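Local structure of L-threonine dehydrogenase (Flavobacterium frigidimaris, 2YY7) at residues K112-S117 with I224-A229; V165-Y170 with H237-L242. The protein probably oxidises L-threonine at its 3-hydroxyl group with NAD as hydride acceptor, as a member of the NAD-dependent epimerase/dehydratase family. All coordinates share one frame; numbering follows the deposited sequence.

Contact 1 packs helix 216-228 against strand 112-118 of the Rossmann-type sheet; contact 2 pairs the next strand, 164-174, with the short strand 240-241 that follows this helix in the chain. Their centres lie about 8 Å apart. Arg166 of contact 2 joins them: its NH1 probably hydrogen-bonds both Ala229 O, at 2.7 Å, and Ile226 O, at 2.8 Å, at the C-terminal end of the helix. Both contacts lead to the nicotinamide end of NAD. Ser117 O of contact 1 lies 3.2 Å from NAD C6N, and Tyr170 O of contact 2 lies 3.3 Å from NAD C5N, so the two neighbouring strands meet the same ring.

Contact 1: residues K112-S117 with I224-A229; sequences KIFWPS and INIMKA. With NAD (nicotinamide-adenine-dinucleotide), chain E.
Phe114 and Met227 mark the closest backbone approach, their CA atoms 7.0 Å apart. Strand segment 112-114 and helix segment 224-228 run nearly antiparallel, at 159°, with their axes 9.4 Å apart at the closest point. This is a helix laid on the parallel part of the central sheet, as in the Rossmann fold. Met227 fills the interface: bent at both chi2 and chi3, its chain folds its thioether end down between Lys112 and Phe114. The SD touches Phe114 CB at 3.6 Å, and CE packs against both Phe114 CB and the aliphatic shaft of Lys112, where Lys112 CD is 3.6 Å from Met227 CE. Farther along, the Phe114 ring presents CE1 to Ile226 CG2 at 4.3 Å, while Ile168 and Tyr170 of the adjoining strand also press on this ring.

Lys112 has its CG opposite the backbone N (chi1 -170°), which sets the shaft alongside Met227, running in the contrary direction, and a bend at chi3 helps bring NZ to the helix end. There NZ donates to Met227 O over 2.7 Å, nearly in line with the carbonyl bond (C=O...N angle 169°). A water accepts from Lys112 NZ at 3.1 Å and donates to Ala229 O. With an alanine in place of Lys112, Met227 O would probably lose its ammonium donor and the methionine methyl one wall of its packing. At the other end of 112-117, Pro116 CG reaches the nicotinamide ribose, 3.5 Å from NAD O4D.

The chemistry thus sets a thioether and phenyl interior beside a cationic end at the helix C-terminus. The ammonium of Lys112 on Met227 O is likely to offset part of the negative end of the helix dipole.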
ATOM      1  N   LYS A 112     -19.482 -10.118   9.528  1.00 10.93           N
ATOM      2  CA  LYS A 112     -19.284  -8.860   8.825  1.00 10.07           C
ATOM      3  C   LYS A 112     -18.269  -7.951   9.515  1.00 10.87           C
ATOM      4  O   LYS A 112     -18.092  -8.000  10.733  1.00 10.78           O
ATOM      5  CB  LYS A 112     -20.640  -8.146   8.718  1.00 10.50           C
ATOM      6  CG  LYS A 112     -20.689  -6.926   7.802  1.00 11.92           C
ATOM      7  CD  LYS A 112     -22.079  -6.269   7.832  1.00 10.72           C
ATOM      8  CE  LYS A 112     -23.171  -7.214   7.333  1.00 14.84           C
ATOM      9  NZ  LYS A 112     -24.533  -6.578   7.353  1.00 13.45           N
ATOM     10  N   ILE A 113     -17.616  -7.111   8.721  1.00 10.62           N
ATOM     11  CA  ILE A 113     -16.622  -6.193   9.246  1.00  9.38           C
ATOM     12  C   ILE A 113     -16.773  -4.792   8.690  1.00  9.52           C
ATOM     13  O   ILE A 113     -17.079  -4.608   7.505  1.00  9.16           O
ATOM     14  CB  ILE A 113     -15.181  -6.637   8.877  1.00  9.47           C
ATOM     15  CG1 ILE A 113     -14.834  -7.960   9.554  1.00  8.26           C
ATOM     16  CG2 ILE A 113     -14.180  -5.551   9.281  1.00  9.54           C
ATOM     17  CD1 ILE A 113     -13.538  -8.563   9.053  1.00  8.20           C
ATOM     18  N   PHE A 114     -16.583  -3.807   9.559  1.00  7.57           N
ATOM     19  CA  PHE A 114     -16.557  -2.424   9.125  1.00  8.42           C
ATOM     20  C   PHE A 114     -15.176  -1.951   9.551  1.00  8.55           C
ATOM     21  O   PHE A 114     -14.781  -2.122  10.710  1.00  6.64           O
ATOM     22  CB  PHE A 114     -17.577  -1.515   9.810  1.00  8.28           C
ATOM     23  CG  PHE A 114     -17.373  -0.054   9.465  1.00  8.79           C
ATOM     24  CD1 PHE A 114     -17.743   0.434   8.210  1.00  7.68           C
ATOM     25  CD2 PHE A 114     -16.695   0.797  10.340  1.00 10.08           C
ATOM     26  CE1 PHE A 114     -17.440   1.741   7.824  1.00  7.79           C
ATOM     27  CE2 PHE A 114     -16.383   2.112   9.968  1.00  9.87           C
ATOM     28  CZ  PHE A 114     -16.755   2.583   8.704  1.00 10.96           C
ATOM     29  N   TRP A 115     -14.441  -1.380   8.611  1.00  8.59           N
ATOM     30  CA  TRP A 115     -13.113  -0.861   8.886  1.00  8.89           C
ATOM     31  C   TRP A 115     -13.015   0.438   8.101  1.00  9.14           C
ATOM     32  O   TRP A 115     -13.147   0.444   6.881  1.00  9.67           O
ATOM     33  CB  TRP A 115     -12.040  -1.839   8.417  1.00  7.98           C
ATOM     34  CG  TRP A 115     -10.663  -1.252   8.506  1.00  8.27           C
ATOM     35  CD1 TRP A 115      -9.914  -1.069   9.634  1.00  8.54           C
ATOM     36  CD2 TRP A 115      -9.912  -0.688   7.429  1.00  8.03           C
ATOM     37  NE1 TRP A 115      -8.743  -0.422   9.326  1.00  6.02           N
ATOM     38  CE2 TRP A 115      -8.717  -0.176   7.977  1.00  5.55           C
ATOM     39  CE3 TRP A 115     -10.136  -0.560   6.051  1.00 10.52           C
ATOM     40  CZ2 TRP A 115      -7.744   0.455   7.192  1.00  7.98           C
ATOM     41  CZ3 TRP A 115      -9.167   0.069   5.270  1.00  9.14           C
ATOM     42  CH2 TRP A 115      -7.986   0.566   5.845  1.00  8.25           C
ATOM     43  N   PRO A 116     -12.793   1.562   8.791  1.00 10.10           N
ATOM     44  CA  PRO A 116     -12.705   2.827   8.070  1.00 10.13           C
ATOM     45  C   PRO A 116     -11.324   3.172   7.538  1.00 10.86           C
ATOM     46  O   PRO A 116     -10.304   2.928   8.192  1.00 10.91           O
ATOM     47  CB  PRO A 116     -13.171   3.829   9.108  1.00  9.95           C
ATOM     48  CG  PRO A 116     -12.509   3.285  10.365  1.00 10.58           C
ATOM     49  CD  PRO A 116     -12.773   1.783  10.253  1.00  9.14           C
ATOM     50  N   SER A 117     -11.310   3.726   6.332  1.00 10.73           N
ATOM     51  CA  SER A 117     -10.079   4.178   5.711  1.00 10.23           C
ATOM     52  C   SER A 117     -10.127   5.677   5.970  1.00 10.16           C
ATOM     53  O   SER A 117     -10.830   6.126   6.883  1.00  9.51           O
ATOM     54  CB  SER A 117     -10.090   3.905   4.207  1.00 10.34           C
ATOM     55  OG  SER A 117      -8.882   4.341   3.602  1.00 10.64           O
ATOM     56  N   ILE A 224     -23.289   3.137   9.735  1.00 12.35           N
ATOM     57  CA  ILE A 224     -24.388   2.218   9.989  1.00 12.88           C
ATOM     58  C   ILE A 224     -25.120   1.803   8.718  1.00 11.70           C
ATOM     59  O   ILE A 224     -25.457   0.633   8.545  1.00 11.56           O
ATOM     60  CB  ILE A 224     -25.402   2.845  10.973  1.00 13.65           C
ATOM     61  CG1 ILE A 224     -24.713   3.094  12.320  1.00 14.35           C
ATOM     62  CG2 ILE A 224     -26.623   1.946  11.130  1.00 15.84           C
ATOM     63  CD1 ILE A 224     -25.587   3.789  13.333  1.00 15.31           C
ATOM     64  N   ASN A 225     -25.369   2.757   7.828  1.00 10.99           N
ATOM     65  CA  ASN A 225     -26.082   2.456   6.597  1.00 11.13           C
ATOM     66  C   ASN A 225     -25.346   1.522   5.641  1.00 11.07           C
ATOM     67  O   ASN A 225     -25.964   0.630   5.062  1.00 12.12           O
ATOM     68  CB  ASN A 225     -26.474   3.747   5.879  1.00 11.11           C
ATOM     69  CG  ASN A 225     -27.578   4.500   6.608  1.00 13.40           C
ATOM     70  OD1 ASN A 225     -28.305   3.919   7.412  1.00 16.08           O
ATOM     71  ND2 ASN A 225     -27.714   5.789   6.322  1.00 10.47           N
ATOM     72  N   ILE A 226     -24.038   1.704   5.471  1.00 10.74           N
ATOM     73  CA  ILE A 226     -23.302   0.821   4.571  1.00 10.40           C
ATOM     74  C   ILE A 226     -23.265  -0.593   5.152  1.00 11.12           C
ATOM     75  O   ILE A 226     -23.266  -1.582   4.417  1.00 11.04           O
ATOM     76  CB  ILE A 226     -21.849   1.318   4.316  1.00 10.09           C
ATOM     77  CG1 ILE A 226     -21.204   0.459   3.219  1.00  9.35           C
ATOM     78  CG2 ILE A 226     -21.028   1.244   5.593  1.00  8.09           C
ATOM     79  CD1 ILE A 226     -19.851   0.958   2.734  1.00 10.12           C
ATOM     80  N   MET A 227     -23.248  -0.686   6.478  1.00 12.16           N
ATOM     81  CA  MET A 227     -23.220  -1.985   7.148  1.00 13.58           C
ATOM     82  C   MET A 227     -24.565  -2.714   7.130  1.00 14.94           C
ATOM     83  O   MET A 227     -24.602  -3.942   7.047  1.00 14.55           O
ATOM     84  CB  MET A 227     -22.738  -1.820   8.593  1.00 13.82           C
ATOM     85  CG  MET A 227     -21.228  -1.652   8.717  1.00 12.32           C
ATOM     86  SD  MET A 227     -20.317  -3.163   8.266  1.00 12.47           S
ATOM     87  CE  MET A 227     -20.229  -3.971   9.834  1.00 12.01           C
ATOM     88  N   LYS A 228     -25.669  -1.972   7.208  1.00 15.94           N
ATOM     89  CA  LYS A 228     -26.987  -2.612   7.195  1.00 18.13           C
ATOM     90  C   LYS A 228     -27.493  -2.887   5.779  1.00 17.68           C
ATOM     91  O   LYS A 228     -28.456  -3.629   5.592  1.00 18.22           O
ATOM     92  CB  LYS A 228     -28.020  -1.757   7.933  1.00 17.81           C
ATOM     93  CG  LYS A 228     -28.365  -0.460   7.227  1.00 20.77           C
ATOM     94  CD  LYS A 228     -29.669   0.139   7.750  1.00 23.03           C
ATOM     95  CE  LYS A 228     -29.604   0.442   9.238  1.00 29.53           C
ATOM     96  NZ  LYS A 228     -30.856   1.103   9.712  1.00 34.74           N
ATOM     97  N   ALA A 229     -26.848  -2.294   4.782  1.00 16.95           N
ATOM     98  CA  ALA A 229     -27.262  -2.487   3.398  1.00 16.72           C
ATOM     99  C   ALA A 229     -27.069  -3.925   2.928  1.00 17.70           C
ATOM    100  O   ALA A 229     -26.186  -4.638   3.410  1.00 16.92           O
ATOM    101  CB  ALA A 229     -26.491  -1.542   2.488  1.00 17.08           C
TER
HETATM  102  PA  NAD E3001      -9.467   8.084  18.254  1.00  9.94           P
HETATM  103  O1A NAD E3001     -10.293   9.198  18.799  1.00 10.01           O
HETATM  104  O2A NAD E3001      -7.996   8.282  18.329  1.00 10.53           O
HETATM  105  O5B NAD E3001      -9.929   6.694  18.854  1.00  8.58           O
HETATM  106  C5B NAD E3001      -9.108   5.563  18.798  1.00  3.91           C
HETATM  107  C4B NAD E3001      -9.462   4.635  19.934  1.00  5.99           C
HETATM  108  O4B NAD E3001      -8.742   3.417  19.737  1.00  7.54           O
HETATM  109  C3B NAD E3001      -9.063   5.223  21.309  1.00  7.81           C
HETATM  110  O3B NAD E3001     -10.167   5.209  22.231  1.00  8.85           O
HETATM  111  C2B NAD E3001      -7.876   4.345  21.727  1.00  7.51           C
HETATM  112  O2B NAD E3001      -7.783   4.192  23.133  1.00  8.79           O
HETATM  113  C1B NAD E3001      -8.193   3.032  20.995  1.00  8.55           C
HETATM  114  N9A NAD E3001      -7.018   2.159  20.859  1.00  8.89           N
HETATM  115  C8A NAD E3001      -5.728   2.558  20.511  1.00 10.09           C
HETATM  116  N7A NAD E3001      -4.943   1.471  20.518  1.00  8.19           N
HETATM  117  C5A NAD E3001      -5.718   0.411  20.839  1.00  9.44           C
HETATM  118  C6A NAD E3001      -5.410  -0.928  21.021  1.00  8.67           C
HETATM  119  N6A NAD E3001      -4.164  -1.343  20.947  1.00  7.69           N
HETATM  120  N1A NAD E3001      -6.404  -1.798  21.384  1.00  8.28           N
HETATM  121  C2A NAD E3001      -7.707  -1.360  21.567  1.00  9.67           C
HETATM  122  N3A NAD E3001      -8.030  -0.025  21.420  1.00  8.46           N
HETATM  123  C4A NAD E3001      -7.021   0.836  21.064  1.00  7.80           C
HETATM  124  O3  NAD E3001      -9.775   7.920  16.687  1.00  9.50           O
HETATM  125  PN  NAD E3001     -11.159   8.169  15.877  1.00  9.35           P
HETATM  126  O1N NAD E3001     -12.351   7.622  16.607  1.00  7.46           O
HETATM  127  O2N NAD E3001     -11.090   9.570  15.381  1.00 14.18           O
HETATM  128  O5D NAD E3001     -10.915   7.231  14.575  1.00  8.59           O
HETATM  129  C5D NAD E3001     -11.396   5.879  14.541  1.00  7.19           C
HETATM  130  C4D NAD E3001     -11.094   5.283  13.138  1.00  6.92           C
HETATM  131  O4D NAD E3001     -11.603   6.138  12.130  1.00  6.26           O
HETATM  132  C3D NAD E3001      -9.599   5.160  12.832  1.00  9.06           C
HETATM  133  O3D NAD E3001      -9.397   4.011  12.014  1.00 10.26           O
HETATM  134  C2D NAD E3001      -9.309   6.376  11.986  1.00  9.11           C
HETATM  135  O2D NAD E3001      -8.131   6.142  11.250  1.00 10.15           O
HETATM  136  C1D NAD E3001     -10.593   6.512  11.168  1.00  6.43           C
HETATM  137  N1N NAD E3001     -10.736   7.900  10.670  1.00  6.65           N
HETATM  138  C2N NAD E3001     -11.003   8.923  11.558  1.00  5.39           C
HETATM  139  C3N NAD E3001     -11.135  10.223  11.081  1.00  7.35           C
HETATM  140  C7N NAD E3001     -11.543  11.339  12.004  1.00  7.03           C
HETATM  141  O7N NAD E3001     -11.567  12.600  11.431  1.00  9.20           O
HETATM  142  N7N NAD E3001     -11.814  11.138  13.306  1.00 11.22           N
HETATM  143  C4N NAD E3001     -10.974  10.495   9.710  1.00  5.97           C
HETATM  144  C5N NAD E3001     -10.730   9.445   8.820  1.00  4.61           C
HETATM  145  C6N NAD E3001     -10.591   8.158   9.302  1.00  2.20           C
HETATM  146  O   HOH W   1     -26.031  -7.237   4.750  1.00 22.25           O

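Contact 2: residues V165-Y170 with H237-L242; sequences VRSIRY and HSSYNL. With NAD (nicotinamide-adenine-dinucleotide), chain E.
Ile168 and Leu242 form the apolar centre, with Ile168 CD1 3.8 Å from Leu242 CD2. The same CD2 lies at the edge of the Tyr170 ring, 4.2 Å from Tyr170 CD1, and at the opposite edge, by Tyr170 CD2, lies NAD C6N. Ile168 also lays CG2 across Tyr240 CB. Behind these side chains the backbones pair in parallel: Tyr240 N donates to Ser167 O at 3.0 Å. Arg169 N donates to Tyr240 O at 2.7 Å. Ser239 OG gives its proton to Ser167 OG at 2.7 Å, while Ser167 OG itself bonds Trp115 O.

At the polar edge, Arg169 CG lies anti to the carbonyl carbon (chi1 -64°) and the chain runs extended to NE, carrying NH1 to Asn241 OD1, 2.9 Å away and in the guanidinium plane, although the amide is turned 66° from that plane. Ser239 O covers one guanidinium face, 3.5 Å from Arg169 CZ. Glu151 forms a salt bridge with NH2, and Gln133 O takes a second bond from NH1.

In the sheet, strand 164-174 pairs with 112-118, and with 211-215 and the short 240-241 as well; helix 216-228 packs on Ile168, Tyr240 and Leu242, whereas helix 142-161, bearing Glu151, meets Ser239 and Arg169.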
ATOM      1  N   VAL A 165     -16.344  -7.428   4.139  1.00 13.65           N
ATOM      2  CA  VAL A 165     -15.721  -6.292   4.814  1.00 12.07           C
ATOM      3  C   VAL A 165     -16.098  -5.019   4.065  1.00 12.49           C
ATOM      4  O   VAL A 165     -15.917  -4.920   2.851  1.00 12.55           O
ATOM      5  CB  VAL A 165     -14.178  -6.437   4.877  1.00 13.03           C
ATOM      6  CG1 VAL A 165     -13.615  -6.715   3.488  1.00 10.51           C
ATOM      7  CG2 VAL A 165     -13.562  -5.174   5.469  1.00  9.54           C
ATOM      8  N   ARG A 166     -16.632  -4.053   4.801  1.00 11.02           N
ATOM      9  CA  ARG A 166     -17.074  -2.797   4.216  1.00 10.31           C
ATOM     10  C   ARG A 166     -16.279  -1.634   4.780  1.00 10.14           C
ATOM     11  O   ARG A 166     -15.944  -1.618   5.966  1.00 10.39           O
ATOM     12  CB  ARG A 166     -18.567  -2.630   4.489  1.00  9.58           C
ATOM     13  CG  ARG A 166     -19.327  -3.920   4.189  1.00 10.11           C
ATOM     14  CD  ARG A 166     -20.832  -3.811   4.351  1.00  9.54           C
ATOM     15  NE  ARG A 166     -21.450  -5.110   4.100  1.00  8.95           N
ATOM     16  CZ  ARG A 166     -22.757  -5.325   4.000  1.00 10.06           C
ATOM     17  NH1 ARG A 166     -23.612  -4.322   4.130  1.00 10.44           N
ATOM     18  NH2 ARG A 166     -23.208  -6.553   3.771  1.00 10.55           N
ATOM     19  N   SER A 167     -15.987  -0.655   3.929  1.00  9.64           N
ATOM     20  CA  SER A 167     -15.193   0.494   4.342  1.00  9.89           C
ATOM     21  C   SER A 167     -15.561   1.807   3.662  1.00  9.67           C
ATOM     22  O   SER A 167     -16.119   1.824   2.565  1.00 10.54           O
ATOM     23  CB  SER A 167     -13.713   0.207   4.071  1.00  9.02           C
ATOM     24  OG  SER A 167     -12.890   1.282   4.498  1.00  9.48           O
ATOM     25  N   ILE A 168     -15.246   2.905   4.340  1.00  9.85           N
ATOM     26  CA  ILE A 168     -15.462   4.237   3.803  1.00  9.99           C
ATOM     27  C   ILE A 168     -14.267   5.115   4.173  1.00 10.11           C
ATOM     28  O   ILE A 168     -13.676   4.975   5.248  1.00  8.77           O
ATOM     29  CB  ILE A 168     -16.782   4.893   4.318  1.00 11.34           C
ATOM     30  CG1 ILE A 168     -16.835   4.878   5.841  1.00 12.34           C
ATOM     31  CG2 ILE A 168     -17.992   4.155   3.751  1.00 10.66           C
ATOM     32  CD1 ILE A 168     -18.176   5.355   6.388  1.00 12.53           C
ATOM     33  N   ARG A 169     -13.898   6.000   3.259  1.00  9.09           N
ATOM     34  CA  ARG A 169     -12.785   6.906   3.479  1.00  9.81           C
ATOM     35  C   ARG A 169     -13.326   8.180   4.131  1.00 10.11           C
ATOM     36  O   ARG A 169     -13.610   9.163   3.446  1.00 11.16           O
ATOM     37  CB  ARG A 169     -12.105   7.222   2.136  1.00  8.64           C
ATOM     38  CG  ARG A 169     -11.465   6.006   1.450  1.00  9.26           C
ATOM     39  CD  ARG A 169     -11.148   6.297  -0.028  1.00  9.51           C
ATOM     40  NE  ARG A 169     -10.504   5.167  -0.702  1.00 10.20           N
ATOM     41  CZ  ARG A 169     -10.538   4.960  -2.018  1.00 10.51           C
ATOM     42  NH1 ARG A 169     -11.186   5.806  -2.814  1.00  9.44           N
ATOM     43  NH2 ARG A 169      -9.941   3.897  -2.541  1.00  7.68           N
ATOM     44  N   TYR A 170     -13.486   8.160   5.456  1.00  9.88           N
ATOM     45  CA  TYR A 170     -14.002   9.335   6.169  1.00  9.77           C
ATOM     46  C   TYR A 170     -13.172  10.593   5.916  1.00 10.01           C
ATOM     47  O   TYR A 170     -11.941  10.537   5.902  1.00  9.12           O
ATOM     48  CB  TYR A 170     -13.953   9.166   7.692  1.00  9.15           C
ATOM     49  CG  TYR A 170     -14.770   8.081   8.360  1.00  9.04           C
ATOM     50  CD1 TYR A 170     -16.149   7.971   8.169  1.00  8.49           C
ATOM     51  CD2 TYR A 170     -14.167   7.235   9.288  1.00  7.39           C
ATOM     52  CE1 TYR A 170     -16.904   7.034   8.904  1.00  8.83           C
ATOM     53  CE2 TYR A 170     -14.902   6.312  10.017  1.00  6.39           C
ATOM     54  CZ  TYR A 170     -16.263   6.213   9.825  1.00  7.47           C
ATOM     55  OH  TYR A 170     -16.959   5.283  10.568  1.00  6.55           O
ATOM     56  N   HIS A 237     -15.006  -3.072  -2.786  1.00 12.69           N
ATOM     57  CA  HIS A 237     -14.519  -3.811  -1.635  1.00 13.01           C
ATOM     58  C   HIS A 237     -13.198  -3.335  -1.037  1.00 11.68           C
ATOM     59  O   HIS A 237     -12.615  -3.995  -0.170  1.00 11.22           O
ATOM     60  CB  HIS A 237     -14.496  -5.288  -2.014  1.00 13.02           C
ATOM     61  CG  HIS A 237     -15.808  -5.761  -2.564  1.00 15.08           C
ATOM     62  ND1 HIS A 237     -16.934  -5.896  -1.780  1.00 14.25           N
ATOM     63  CD2 HIS A 237     -16.200  -6.034  -3.831  1.00 16.10           C
ATOM     64  CE1 HIS A 237     -17.962  -6.230  -2.540  1.00 13.95           C
ATOM     65  NE2 HIS A 237     -17.545  -6.319  -3.789  1.00 14.52           N
ATOM     66  N   SER A 238     -12.744  -2.176  -1.503  1.00 11.18           N
ATOM     67  CA  SER A 238     -11.543  -1.541  -0.986  1.00 10.68           C
ATOM     68  C   SER A 238     -12.136  -0.580   0.046  1.00 11.83           C
ATOM     69  O   SER A 238     -12.249  -0.920   1.223  1.00 11.05           O
ATOM     70  CB  SER A 238     -10.816  -0.782  -2.106  1.00 10.61           C
ATOM     71  OG  SER A 238     -11.716   0.020  -2.858  1.00  9.32           O
ATOM     72  N   SER A 239     -12.538   0.607  -0.404  1.00 12.10           N
ATOM     73  CA  SER A 239     -13.174   1.588   0.476  1.00 10.95           C
ATOM     74  C   SER A 239     -13.871   2.643  -0.379  1.00 11.39           C
ATOM     75  O   SER A 239     -13.372   3.023  -1.442  1.00 11.47           O
ATOM     76  CB  SER A 239     -12.151   2.258   1.397  1.00  9.92           C
ATOM     77  OG  SER A 239     -12.804   3.024   2.405  1.00 10.34           O
ATOM     78  N   TYR A 240     -15.026   3.104   0.092  1.00 10.79           N
ATOM     79  CA  TYR A 240     -15.817   4.104  -0.618  1.00 10.93           C
ATOM     80  C   TYR A 240     -15.425   5.540  -0.319  1.00 10.92           C
ATOM     81  O   TYR A 240     -15.175   5.896   0.835  1.00 10.36           O
ATOM     82  CB  TYR A 240     -17.301   3.960  -0.253  1.00 11.10           C
ATOM     83  CG  TYR A 240     -18.067   2.916  -1.025  1.00  9.48           C
ATOM     84  CD1 TYR A 240     -18.674   3.230  -2.242  1.00 10.37           C
ATOM     85  CD2 TYR A 240     -18.211   1.622  -0.532  1.00  9.64           C
ATOM     86  CE1 TYR A 240     -19.412   2.277  -2.948  1.00 10.01           C
ATOM     87  CE2 TYR A 240     -18.944   0.663  -1.228  1.00  9.73           C
ATOM     88  CZ  TYR A 240     -19.542   1.000  -2.432  1.00 10.66           C
ATOM     89  OH  TYR A 240     -20.278   0.062  -3.114  1.00 10.34           O
ATOM     90  N   ASN A 241     -15.360   6.363  -1.361  1.00 11.24           N
ATOM     91  CA  ASN A 241     -15.098   7.779  -1.164  1.00 12.19           C
ATOM     92  C   ASN A 241     -16.376   8.202  -0.428  1.00 12.33           C
ATOM     93  O   ASN A 241     -17.444   7.635  -0.671  1.00 11.29           O
ATOM     94  CB  ASN A 241     -15.008   8.512  -2.509  1.00 13.48           C
ATOM     95  CG  ASN A 241     -13.571   8.768  -2.953  1.00 12.95           C
ATOM     96  OD1 ASN A 241     -12.618   8.333  -2.310  1.00 15.53           O
ATOM     97  ND2 ASN A 241     -13.418   9.479  -4.061  1.00 10.73           N
ATOM     98  N   LEU A 242     -16.270   9.169   0.472  1.00 12.29           N
ATOM     99  CA  LEU A 242     -17.427   9.640   1.228  1.00 12.02           C
ATOM    100  C   LEU A 242     -17.281  11.146   1.423  1.00 12.62           C
ATOM    101  O   LEU A 242     -16.246  11.618   1.883  1.00 11.91           O
ATOM    102  CB  LEU A 242     -17.488   8.945   2.594  1.00 11.06           C
ATOM    103  CG  LEU A 242     -18.773   9.161   3.400  1.00 12.00           C
ATOM    104  CD1 LEU A 242     -19.865   8.237   2.871  1.00 11.83           C
ATOM    105  CD2 LEU A 242     -18.518   8.870   4.875  1.00 12.10           C
TER
HETATM  106  PA  NAD E3001      -9.467   8.084  18.254  1.00  9.94           P
HETATM  107  O1A NAD E3001     -10.293   9.198  18.799  1.00 10.01           O
HETATM  108  O2A NAD E3001      -7.996   8.282  18.329  1.00 10.53           O
HETATM  109  O5B NAD E3001      -9.929   6.694  18.854  1.00  8.58           O
HETATM  110  C5B NAD E3001      -9.108   5.563  18.798  1.00  3.91           C
HETATM  111  C4B NAD E3001      -9.462   4.635  19.934  1.00  5.99           C
HETATM  112  O4B NAD E3001      -8.742   3.417  19.737  1.00  7.54           O
HETATM  113  C3B NAD E3001      -9.063   5.223  21.309  1.00  7.81           C
HETATM  114  O3B NAD E3001     -10.167   5.209  22.231  1.00  8.85           O
HETATM  115  C2B NAD E3001      -7.876   4.345  21.727  1.00  7.51           C
HETATM  116  O2B NAD E3001      -7.783   4.192  23.133  1.00  8.79           O
HETATM  117  C1B NAD E3001      -8.193   3.032  20.995  1.00  8.55           C
HETATM  118  N9A NAD E3001      -7.018   2.159  20.859  1.00  8.89           N
HETATM  119  C8A NAD E3001      -5.728   2.558  20.511  1.00 10.09           C
HETATM  120  N7A NAD E3001      -4.943   1.471  20.518  1.00  8.19           N
HETATM  121  C5A NAD E3001      -5.718   0.411  20.839  1.00  9.44           C
HETATM  122  C6A NAD E3001      -5.410  -0.928  21.021  1.00  8.67           C
HETATM  123  N6A NAD E3001      -4.164  -1.343  20.947  1.00  7.69           N
HETATM  124  N1A NAD E3001      -6.404  -1.798  21.384  1.00  8.28           N
HETATM  125  C2A NAD E3001      -7.707  -1.360  21.567  1.00  9.67           C
HETATM  126  N3A NAD E3001      -8.030  -0.025  21.420  1.00  8.46           N
HETATM  127  C4A NAD E3001      -7.021   0.836  21.064  1.00  7.80           C
HETATM  128  O3  NAD E3001      -9.775   7.920  16.687  1.00  9.50           O
HETATM  129  PN  NAD E3001     -11.159   8.169  15.877  1.00  9.35           P
HETATM  130  O1N NAD E3001     -12.351   7.622  16.607  1.00  7.46           O
HETATM  131  O2N NAD E3001     -11.090   9.570  15.381  1.00 14.18           O
HETATM  132  O5D NAD E3001     -10.915   7.231  14.575  1.00  8.59           O
HETATM  133  C5D NAD E3001     -11.396   5.879  14.541  1.00  7.19           C
HETATM  134  C4D NAD E3001     -11.094   5.283  13.138  1.00  6.92           C
HETATM  135  O4D NAD E3001     -11.603   6.138  12.130  1.00  6.26           O
HETATM  136  C3D NAD E3001      -9.599   5.160  12.832  1.00  9.06           C
HETATM  137  O3D NAD E3001      -9.397   4.011  12.014  1.00 10.26           O
HETATM  138  C2D NAD E3001      -9.309   6.376  11.986  1.00  9.11           C
HETATM  139  O2D NAD E3001      -8.131   6.142  11.250  1.00 10.15           O
HETATM  140  C1D NAD E3001     -10.593   6.512  11.168  1.00  6.43           C
HETATM  141  N1N NAD E3001     -10.736   7.900  10.670  1.00  6.65           N
HETATM  142  C2N NAD E3001     -11.003   8.923  11.558  1.00  5.39           C
HETATM  143  C3N NAD E3001     -11.135  10.223  11.081  1.00  7.35           C
HETATM  144  C7N NAD E3001     -11.543  11.339  12.004  1.00  7.03           C
HETATM  145  O7N NAD E3001     -11.567  12.600  11.431  1.00  9.20           O
HETATM  146  N7N NAD E3001     -11.814  11.138  13.306  1.00 11.22           N
HETATM  147  C4N NAD E3001     -10.974  10.495   9.710  1.00  5.97           C
HETATM  148  C5N NAD E3001     -10.730   9.445   8.820  1.00  4.61           C
HETATM  149  C6N NAD E3001     -10.591   8.158   9.302  1.00  2.20           C
HETATM  150  O   HOH W   2     -13.924  -2.931   2.110  1.00 15.70           O
HETATM  151  O   HOH W   3     -16.649  -6.561   0.888  1.00 19.26           O
HETATM  152  O   HOH W   4     -13.868  10.576   1.308  1.00  6.31           O